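Local coordinates for D-mannose isomerase (Marinomonas mediterranea, PDB 5X32), which catalyses the reversible isomerization of D-mannose to D-fructose and, less efficiently, that of D-lyxose to D-xylulose, while leaving D-glucose untouched, at residues Q64-T69 with L126-S131; A182-F187 with D197-L202; Q208-L213 with N225-D230. All coordinates share one frame; numbering follows the deposited sequence.

Contact 1. Residues Q64-T69 with L126-S131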
loop_
_atom_site.group_PDB
_atom_site.type_symbol
_atom_site.label_atom_id
_atom_site.label_comp_id
_atom_site.label_asym_id
_atom_site.label_seq_id
_atom_site.Cartn_x
_atom_site.Cartn_y
_atom_site.Cartn_z
ATOM N N GLN A 64 -10.097 -8.752 -3.984
ATOM C CA GLN A 64 -10.166 -7.905 -5.174
ATOM C C GLN A 64 -10.279 -8.743 -6.462
ATOM O O GLN A 64 -11.064 -8.414 -7.381
ATOM C CB GLN A 64 -8.941 -7.001 -5.231
ATOM C CG GLN A 64 -8.935 -5.896 -4.189
ATOM C CD GLN A 64 -10.087 -4.958 -4.360
ATOM O OE1 GLN A 64 -10.385 -4.517 -5.472
ATOM N NE2 GLN A 64 -10.765 -4.657 -3.263
ATOM N N ALA A 65 -9.535 -9.848 -6.512
ATOM C CA ALA A 65 -9.599 -10.721 -7.677
ATOM C C ALA A 65 -10.991 -11.330 -7.801
ATOM O O ALA A 65 -11.514 -11.504 -8.895
ATOM C CB ALA A 65 -8.551 -11.806 -7.596
ATOM N N TYR A 66 -11.600 -11.654 -6.670
ATOM C CA TYR A 66 -12.935 -12.220 -6.722
ATOM C C TYR A 66 -13.946 -11.179 -7.172
ATOM O O TYR A 66 -14.856 -11.474 -7.939
ATOM C CB TYR A 66 -13.342 -12.795 -5.369
ATOM C CG TYR A 66 -14.809 -13.152 -5.307
ATOM C CD1 TYR A 66 -15.291 -14.298 -5.942
ATOM C CD2 TYR A 66 -15.708 -12.349 -4.616
ATOM C CE1 TYR A 66 -16.624 -14.623 -5.894
ATOM C CE2 TYR A 66 -17.042 -12.667 -4.558
ATOM C CZ TYR A 66 -17.498 -13.806 -5.196
ATOM O OH TYR A 66 -18.837 -14.121 -5.139
ATOM N N LEU A 67 -13.779 -9.956 -6.697
ATOM C CA LEU A 67 -14.706 -8.897 -7.048
ATOM C C LEU A 67 -14.636 -8.579 -8.535
ATOM O O LEU A 67 -15.634 -8.156 -9.120
ATOM C CB LEU A 67 -14.426 -7.647 -6.216
ATOM C CG LEU A 67 -14.924 -7.803 -4.779
ATOM C CD1 LEU A 67 -14.538 -6.631 -3.902
ATOM C CD2 LEU A 67 -16.440 -8.045 -4.757
ATOM N N HIS A 68 -13.469 -8.788 -9.150
ATOM C CA HIS A 68 -13.318 -8.439 -10.569
ATOM C C HIS A 68 -13.507 -9.591 -11.556
ATOM O O HIS A 68 -13.992 -9.380 -12.666
ATOM C CB HIS A 68 -11.956 -7.799 -10.812
ATOM C CG HIS A 68 -11.850 -6.404 -10.285
ATOM N ND1 HIS A 68 -11.705 -6.124 -8.943
ATOM C CD2 HIS A 68 -11.883 -5.207 -10.919
ATOM C CE1 HIS A 68 -11.628 -4.814 -8.776
ATOM N NE2 HIS A 68 -11.734 -4.235 -9.960
ATOM N N THR A 69 -13.112 -10.797 -11.166
ATOM C CA THR A 69 -13.197 -11.950 -12.059
ATOM C C THR A 69 -14.361 -12.833 -11.707
ATOM O O THR A 69 -14.742 -13.710 -12.491
ATOM C CB THR A 69 -11.934 -12.826 -12.017
ATOM O OG1 THR A 69 -11.803 -13.425 -10.714
ATOM C CG2 THR A 69 -10.695 -12.002 -12.369
ATOM N N LEU A 126 -15.929 -7.708 3.935
ATOM C CA LEU A 126 -17.289 -7.211 3.847
ATOM C C LEU A 126 -17.790 -7.166 2.412
ATOM O O LEU A 126 -18.882 -7.671 2.133
ATOM C CB LEU A 126 -17.405 -5.821 4.468
ATOM C CG LEU A 126 -18.828 -5.264 4.453
ATOM C CD1 LEU A 126 -19.683 -6.071 5.374
ATOM C CD2 LEU A 126 -18.867 -3.803 4.831
ATOM N N GLN A 127 -16.994 -6.596 1.503
ATOM C CA GLN A 127 -17.489 -6.402 0.147
ATOM C C GLN A 127 -17.661 -7.735 -0.542
ATOM O O GLN A 127 -18.381 -7.787 -1.528
ATOM C CB GLN A 127 -16.580 -5.548 -0.733
ATOM C CG GLN A 127 -15.614 -4.689 0.002
ATOM C CD GLN A 127 -15.136 -3.505 -0.827
ATOM O OE1 GLN A 127 -15.873 -2.538 -1.078
ATOM N NE2 GLN A 127 -13.980 -3.690 -1.450
ATOM N N ILE A 128 -16.958 -8.789 -0.108
ATOM C CA ILE A 128 -17.246 -10.112 -0.696
ATOM C C ILE A 128 -18.333 -10.905 0.091
ATOM O O ILE A 128 -18.584 -12.094 -0.167
ATOM C CB ILE A 128 -15.981 -11.017 -0.828
ATOM C CG1 ILE A 128 -15.274 -11.257 0.509
ATOM C CG2 ILE A 128 -15.001 -10.435 -1.813
ATOM C CD1 ILE A 128 -14.141 -12.295 0.421
ATOM N N GLY A 129 -18.978 -10.232 1.038
ATOM C CA GLY A 129 -20.197 -10.727 1.646
ATOM C C GLY A 129 -20.132 -11.271 3.063
ATOM O O GLY A 129 -21.125 -11.798 3.575
ATOM N N LEU A 130 -19.006 -11.091 3.739
ATOM C CA LEU A 130 -18.968 -11.474 5.137
ATOM C C LEU A 130 -19.600 -10.318 5.876
ATOM O O LEU A 130 -18.923 -9.337 6.205
ATOM C CB LEU A 130 -17.545 -11.732 5.629
ATOM C CG LEU A 130 -16.973 -13.145 5.460
ATOM C CD1 LEU A 130 -16.867 -13.510 3.987
ATOM C CD2 LEU A 130 -15.620 -13.296 6.157
ATOM N N SER A 131 -20.907 -10.441 6.113
ATOM C CA SER A 131 -21.738 -9.381 6.691
ATOM C C SER A 131 -21.131 -8.864 7.980
ATOM O O SER A 131 -21.262 -7.689 8.328
ATOM C CB SER A 131 -23.153 -9.896 6.941
ATOM O OG SER A 131 -23.536 -10.824 5.941
#
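Ile128 meets Tyr66 and Leu67 in a small apolar cluster where the last turn of helix 52-69 comes up against the C-terminal end of helix 112-127. The CG2 methyl of Ile128 does most of the touching: it lies obliquely against the Tyr66 ring, 3.5 Å from CD2, and also reaches Leu67 CG at 4.0 Å. CG2 stands anti to the carbonyl carbon of Ile128 and CG1 takes the remaining place between N and C (chi1 58°), which turns the shorter branch toward helix 52-69. Leu67 spans Ile128 and Gln127: besides the CG contact, its CD2 rests on the backbone of Gln127, 3.8 Å from O, while CD1 lies 3.9 Å from Gln127 CB. A branched aliphatic chain suits this place, since its two methyls can touch the side chain and the main chain of Gln127 at once.

The polar groups form no hydrogen bond across the contact. The Gln64 and Gln127 amides pass with their NE2 atoms 3.8 Å apart and their planes turned by 43°, and Gln64 NE2 gives its hydrogen bond to Asn124 OD1 instead.

Backbone geometry ends the second helix just here. Gly129, with positive phi, is the C-prime residue of a Schellman motif, its N bonded to Leu126 O at 2.8 Å. A CB at this positive phi would crowd the carbonyl oxygen of Ile128, which is why a glycine suits the place.

Helix 72-89 packs on the cluster, with Lys75 against Tyr66 and Ala78 against Ile128. Helix 173-190 reaches Gln127 through Ala189, and helix 379-390 meets Gln64 through Tyr386.

Contact 2. Residues A182-F187 with D197-L202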
loop_
_atom_site.group_PDB
_atom_site.type_symbol
_atom_site.label_atom_id
_atom_site.label_comp_id
_atom_site.label_asym_id
_atom_site.label_seq_id
_atom_site.Cartn_x
_atom_site.Cartn_y
_atom_site.Cartn_z
ATOM N N ALA A 182 -7.060 2.923 4.139
ATOM C CA ALA A 182 -7.865 1.852 4.687
ATOM C C ALA A 182 -9.248 2.375 4.980
ATOM O O ALA A 182 -10.254 1.732 4.651
ATOM C CB ALA A 182 -7.221 1.291 5.953
ATOM N N LEU A 183 -9.295 3.571 5.557
ATOM C CA LEU A 183 -10.569 4.179 5.927
ATOM C C LEU A 183 -11.401 4.564 4.701
ATOM O O LEU A 183 -12.639 4.530 4.781
ATOM C CB LEU A 183 -10.341 5.385 6.819
ATOM C CG LEU A 183 -9.813 4.964 8.188
ATOM C CD1 LEU A 183 -9.402 6.183 8.971
ATOM C CD2 LEU A 183 -10.859 4.177 8.945
ATOM N N MET A 184 -10.755 4.933 3.584
ATOM C CA MET A 184 -11.525 5.066 2.339
ATOM C C MET A 184 -12.137 3.732 1.887
ATOM O O MET A 184 -13.290 3.683 1.424
ATOM C CB MET A 184 -10.662 5.612 1.220
ATOM C CG MET A 184 -10.391 7.091 1.343
ATOM S SD MET A 184 -9.268 7.648 0.067
ATOM C CE MET A 184 -10.294 7.301 -1.325
ATOM N N SER A 185 -11.374 2.648 2.034
ATOM C CA SER A 185 -11.895 1.328 1.683
ATOM C C SER A 185 -13.105 0.994 2.564
ATOM O O SER A 185 -14.105 0.402 2.114
ATOM C CB SER A 185 -10.810 0.265 1.843
ATOM O OG SER A 185 -11.270 -1.014 1.434
ATOM N N ALA A 186 -13.007 1.406 3.824
ATOM C CA ALA A 186 -14.056 1.156 4.796
ATOM C C ALA A 186 -15.297 1.957 4.429
ATOM O O ALA A 186 -16.410 1.446 4.486
ATOM C CB ALA A 186 -13.582 1.513 6.200
ATOM N N PHE A 187 -15.111 3.220 4.072
ATOM C CA PHE A 187 -16.236 4.034 3.631
ATOM C C PHE A 187 -16.917 3.459 2.390
ATOM O O PHE A 187 -18.128 3.503 2.279
ATOM C CB PHE A 187 -15.816 5.476 3.371
ATOM C CG PHE A 187 -16.898 6.300 2.745
ATOM C CD1 PHE A 187 -18.016 6.657 3.480
ATOM C CD2 PHE A 187 -16.810 6.716 1.430
ATOM C CE1 PHE A 187 -19.027 7.416 2.913
ATOM C CE2 PHE A 187 -17.819 7.482 0.862
ATOM C CZ PHE A 187 -18.926 7.829 1.604
ATOM N N ASP A 197 -14.712 10.782 6.937
ATOM C CA ASP A 197 -14.323 12.019 7.609
ATOM C C ASP A 197 -12.936 11.884 8.248
ATOM O O ASP A 197 -12.101 12.813 8.194
ATOM C CB ASP A 197 -15.362 12.408 8.657
ATOM C CG ASP A 197 -16.662 12.900 8.032
ATOM O OD1 ASP A 197 -16.654 13.251 6.828
ATOM O OD2 ASP A 197 -17.704 12.896 8.732
ATOM N N ARG A 198 -12.651 10.708 8.790
ATOM C CA ARG A 198 -11.329 10.498 9.374
ATOM C C ARG A 198 -10.253 10.463 8.256
ATOM O O ARG A 198 -9.158 11.029 8.402
ATOM C CB ARG A 198 -11.319 9.219 10.220
ATOM C CG ARG A 198 -10.000 8.918 10.885
ATOM C CD ARG A 198 -9.475 10.082 11.692
ATOM N NE ARG A 198 -10.403 10.534 12.726
ATOM C CZ ARG A 198 -10.419 10.058 13.969
ATOM N NH1 ARG A 198 -9.576 9.102 14.334
ATOM N NH2 ARG A 198 -11.289 10.517 14.849
ATOM N N ALA A 199 -10.573 9.818 7.135
ATOM C CA ALA A 199 -9.639 9.762 6.023
ATOM C C ALA A 199 -9.303 11.166 5.577
ATOM O O ALA A 199 -8.129 11.497 5.403
ATOM C CB ALA A 199 -10.209 8.964 4.861
ATOM N N LYS A 200 -10.316 12.018 5.445
ATOM C CA LYS A 200 -10.034 13.375 4.981
ATOM C C LYS A 200 -9.244 14.202 5.990
ATOM O O LYS A 200 -8.416 15.047 5.600
ATOM C CB LYS A 200 -11.328 14.077 4.596
ATOM C CG LYS A 200 -12.162 13.264 3.629
ATOM C CD LYS A 200 -13.398 14.017 3.200
ATOM C CE LYS A 200 -13.069 15.482 3.014
ATOM N NZ LYS A 200 -14.022 16.161 2.112
ATOM N N LEU A 201 -9.470 13.942 7.274
ATOM C CA LEU A 201 -8.715 14.635 8.321
ATOM C C LEU A 201 -7.231 14.247 8.292
ATOM O O LEU A 201 -6.346 15.100 8.436
ATOM C CB LEU A 201 -9.312 14.338 9.696
ATOM C CG LEU A 201 -8.625 14.984 10.905
ATOM C CD1 LEU A 201 -8.414 16.467 10.717
ATOM C CD2 LEU A 201 -9.381 14.697 12.200
ATOM N N LEU A 202 -6.972 12.952 8.114
ATOM C CA LEU A 202 -5.614 12.438 8.008
ATOM C C LEU A 202 -4.936 13.032 6.778
ATOM O O LEU A 202 -3.778 13.489 6.832
ATOM C CB LEU A 202 -5.627 10.910 7.947
ATOM C CG LEU A 202 -6.121 10.241 9.227
ATOM C CD1 LEU A 202 -6.263 8.735 9.076
ATOM C CD2 LEU A 202 -5.176 10.586 10.363
#
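Leu183 and Ala199 bring their CA atoms to 5.7 Å where segments 182-187 and 197-202 run nearly antiparallel, their axes 156° apart in direction and 8.6 Å at closest approach. The two helices, 173-190 and 193-212, follow one another through a short turn and make an alpha-alpha hairpin, the building element of the (alpha/alpha)6 barrel of this epimerase family.

Ala199 has a small side chain that suits this axis separation: its single methyl meets Met184 CG at 4.0 Å and Leu183 CB at 4.1 Å. Leu183 points toward the other helix. With CG anti to its own carbonyl carbon (chi1 -69°), it extends beside the aliphatic base of Arg198, the two chains pointing the same way.

Arginine serves two purposes here, its methylenes packing on leucine while its end turns away. There the guanidinium forms a salt bridge with Glu145 and a cation-pi contact with Trp149. Helix 249-265 packs on Met184 through Met261 and Leu262, and Tyr141 of helix 133-147 touches both Leu183 and Arg198.

At the outer end of the leucine, the CD1 methyl of Leu183 meets that of Leu202 at 4.0 Å.

Contact 3. Residues Q208-L213 with N225-D230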
loop_
_atom_site.group_PDB
_atom_site.type_symbol
_atom_site.label_atom_id
_atom_site.label_comp_id
_atom_site.label_asym_id
_atom_site.label_seq_id
_atom_site.Cartn_x
_atom_site.Cartn_y
_atom_site.Cartn_z
ATOM N N GLN A 208 -1.183 18.720 4.328
ATOM C CA GLN A 208 -1.056 20.156 4.529
ATOM C C GLN A 208 -0.192 20.487 5.730
ATOM O O GLN A 208 0.916 21.002 5.566
ATOM C CB GLN A 208 -2.423 20.808 4.656
ATOM C CG GLN A 208 -2.983 21.025 3.297
ATOM C CD GLN A 208 -4.200 21.913 3.256
ATOM O OE1 GLN A 208 -5.031 21.874 4.143
ATOM N NE2 GLN A 208 -4.306 22.727 2.197
ATOM N N LYS A 209 -0.670 20.138 6.927
ATOM C CA LYS A 209 0.016 20.569 8.136
ATOM C C LYS A 209 1.412 19.984 8.221
ATOM O O LYS A 209 2.389 20.731 8.222
ATOM C CB LYS A 209 -0.737 20.189 9.391
ATOM C CG LYS A 209 0.035 20.626 10.631
ATOM C CD LYS A 209 -0.807 20.520 11.887
ATOM C CE LYS A 209 -1.312 19.090 12.137
ATOM N NZ LYS A 209 -1.301 18.743 13.585
ATOM N N GLN A 210 1.518 18.660 8.288
ATOM C CA GLN A 210 2.838 18.046 8.424
ATOM C C GLN A 210 3.759 18.332 7.242
ATOM O O GLN A 210 4.973 18.416 7.416
ATOM C CB GLN A 210 2.718 16.539 8.639
ATOM C CG GLN A 210 2.034 16.194 9.938
ATOM C CD GLN A 210 2.638 16.944 11.105
ATOM O OE1 GLN A 210 1.939 17.653 11.813
ATOM N NE2 GLN A 210 3.937 16.778 11.321
ATOM N N ALA A 211 3.189 18.479 6.051
ATOM C CA ALA A 211 3.984 18.808 4.870
ATOM C C ALA A 211 4.635 20.190 4.961
ATOM O O ALA A 211 5.807 20.347 4.609
ATOM C CB ALA A 211 3.126 18.716 3.622
ATOM N N SER A 212 3.898 21.173 5.478
ATOM C CA SER A 212 4.380 22.563 5.556
ATOM C C SER A 212 5.677 22.692 6.330
ATOM O O SER A 212 6.426 23.645 6.136
ATOM C CB SER A 212 3.341 23.468 6.222
ATOM O OG SER A 212 2.146 23.559 5.471
ATOM N N LEU A 213 5.943 21.704 7.181
ATOM C CA LEU A 213 7.111 21.696 8.054
ATOM C C LEU A 213 8.370 21.476 7.279
ATOM O O LEU A 213 9.468 21.590 7.825
ATOM C CB LEU A 213 6.977 20.609 9.111
ATOM C CG LEU A 213 5.807 20.836 10.063
ATOM C CD1 LEU A 213 5.633 19.649 10.992
ATOM C CD2 LEU A 213 6.070 22.111 10.852
ATOM N N ASN A 225 7.524 12.938 18.840
ATOM C CA ASN A 225 6.209 12.806 19.476
ATOM C C ASN A 225 5.488 14.151 19.618
ATOM O O ASN A 225 4.332 14.178 20.033
ATOM C CB ASN A 225 6.298 12.093 20.835
ATOM C CG ASN A 225 7.327 12.701 21.754
ATOM O OD1 ASN A 225 8.377 13.179 21.310
ATOM N ND2 ASN A 225 7.040 12.672 23.056
ATOM N N ASP A 226 6.169 15.248 19.264
ATOM C CA ASP A 226 5.522 16.557 19.132
ATOM C C ASP A 226 4.836 16.685 17.784
ATOM O O ASP A 226 4.013 17.577 17.587
ATOM C CB ASP A 226 6.551 17.699 19.153
ATOM C CG ASP A 226 7.295 17.822 20.449
ATOM O OD1 ASP A 226 6.787 17.325 21.480
ATOM O OD2 ASP A 226 8.397 18.434 20.413
ATOM N N TRP A 227 5.161 15.752 16.891
ATOM C CA TRP A 227 4.838 15.834 15.466
ATOM C C TRP A 227 5.602 17.008 14.844
ATOM O O TRP A 227 5.151 17.618 13.875
ATOM C CB TRP A 227 3.338 15.935 15.202
ATOM C CG TRP A 227 2.640 14.603 15.264
ATOM C CD1 TRP A 227 1.842 14.145 16.264
ATOM C CD2 TRP A 227 2.681 13.562 14.276
ATOM N NE1 TRP A 227 1.373 12.885 15.961
ATOM C CE2 TRP A 227 1.875 12.507 14.744
ATOM C CE3 TRP A 227 3.317 13.422 13.037
ATOM C CZ2 TRP A 227 1.693 11.324 14.021
ATOM C CZ3 TRP A 227 3.138 12.246 12.321
ATOM C CH2 TRP A 227 2.327 11.216 12.813
ATOM N N GLN A 228 6.766 17.306 15.418
ATOM C CA GLN A 228 7.755 18.168 14.773
ATOM C C GLN A 228 8.697 17.311 13.933
ATOM O O GLN A 228 8.870 16.126 14.208
ATOM C CB GLN A 228 8.549 18.969 15.808
ATOM C CG GLN A 228 7.770 20.106 16.482
ATOM C CD GLN A 228 7.261 21.159 15.484
ATOM O OE1 GLN A 228 6.061 21.225 15.189
ATOM N NE2 GLN A 228 8.181 21.972 14.951
ATOM N N ILE A 229 9.326 17.894 12.923
ATOM C CA ILE A 229 10.152 17.085 12.041
ATOM C C ILE A 229 11.442 16.634 12.705
ATOM O O ILE A 229 12.221 17.441 13.213
ATOM C CB ILE A 229 10.494 17.815 10.740
ATOM C CG1 ILE A 229 9.292 17.778 9.801
ATOM C CG2 ILE A 229 11.671 17.143 10.033
ATOM C CD1 ILE A 229 9.655 18.056 8.342
ATOM N N ASP A 230 11.641 15.318 12.677
ATOM C CA ASP A 230 12.894 14.688 13.062
ATOM C C ASP A 230 13.829 14.605 11.859
ATOM O O ASP A 230 13.622 13.781 10.966
ATOM C CB ASP A 230 12.631 13.287 13.622
ATOM C CG ASP A 230 13.855 12.685 14.301
ATOM O OD1 ASP A 230 14.984 13.193 14.083
ATOM O OD2 ASP A 230 13.688 11.699 15.059
#
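Gln210 gives the hydrogen bond that ties the C-terminal end of helix 193-212 to the loop 225-230: its NE2 reaches Trp227 O at 2.9 Å, with an N-H...O angle of 162°. The oxygen lies close to the plane of the glutamine amide, whereas the donor is tilted 31° from the plane of the accepting carbonyl. The same amide leans on the indole, NE2 lying obliquely 3.8 Å from CE3, with amide and ring planes 65° apart.

Apolar contacts continue beside this bond. Leu213 CD1 packs on the backbone of Trp227, 3.6 Å from O, and Leu213 CB meets Ile229 CG1 at 3.7 Å. The end of Ile229 reaches the main chain of Leu213, CD1 lying 3.6 Å from its O. Leucine and isoleucine suit this partly exposed seam, where aliphatic chains can cover main-chain atoms of both segments.

The Gln210 chain is bent at chi2, which turns its amide toward the loop. In the next shell, the rings of His153 and Tyr223 meet the indole, and Leu155 touches both Trp227 and Gln210. Strand 222-223 leads into the loop, and Asp230 pairs with His222 through the backbone. The contact joins the end of a barrel helix to the loop leading toward helix 249-265, with the Gln210 side chain about 12 Å from that of His251, probably a catalytic proton donor/acceptor.

Gln210 is long enough to carry an amide donor from the helix to the loop and uncharged, as befits a buried position. A leucine here would probably leave Trp227 O without this amide donor and the loop less firmly fixed to the helix. A neutral bond, nearly straight at the hydrogen, thus gives the junction direction, the aliphatic chains add undirected contact, and no charge holds these two segments together.

How the contacts relate
The three contacts come in series along the chain and step across one helical domain. Contact 1 and contact 2 have centres about 20 Å apart, as do contacts 2 and 3, while contacts 1 and 3 lie about 37 Å apart on opposite sides of the chain's centre. None touches another. Helix 193-212 belongs to both later contacts, packing against helix 173-190 in its first half and meeting the loop 225-230 at its end. Helix 173-190 in turn borders contact 1, whose nearest atoms lie about 5 Å from those of contact 2. A continuous path of helices therefore links a surface contact, a buried helix pair and a helix-loop junction within the monomeric (alpha/alpha)6 barrel.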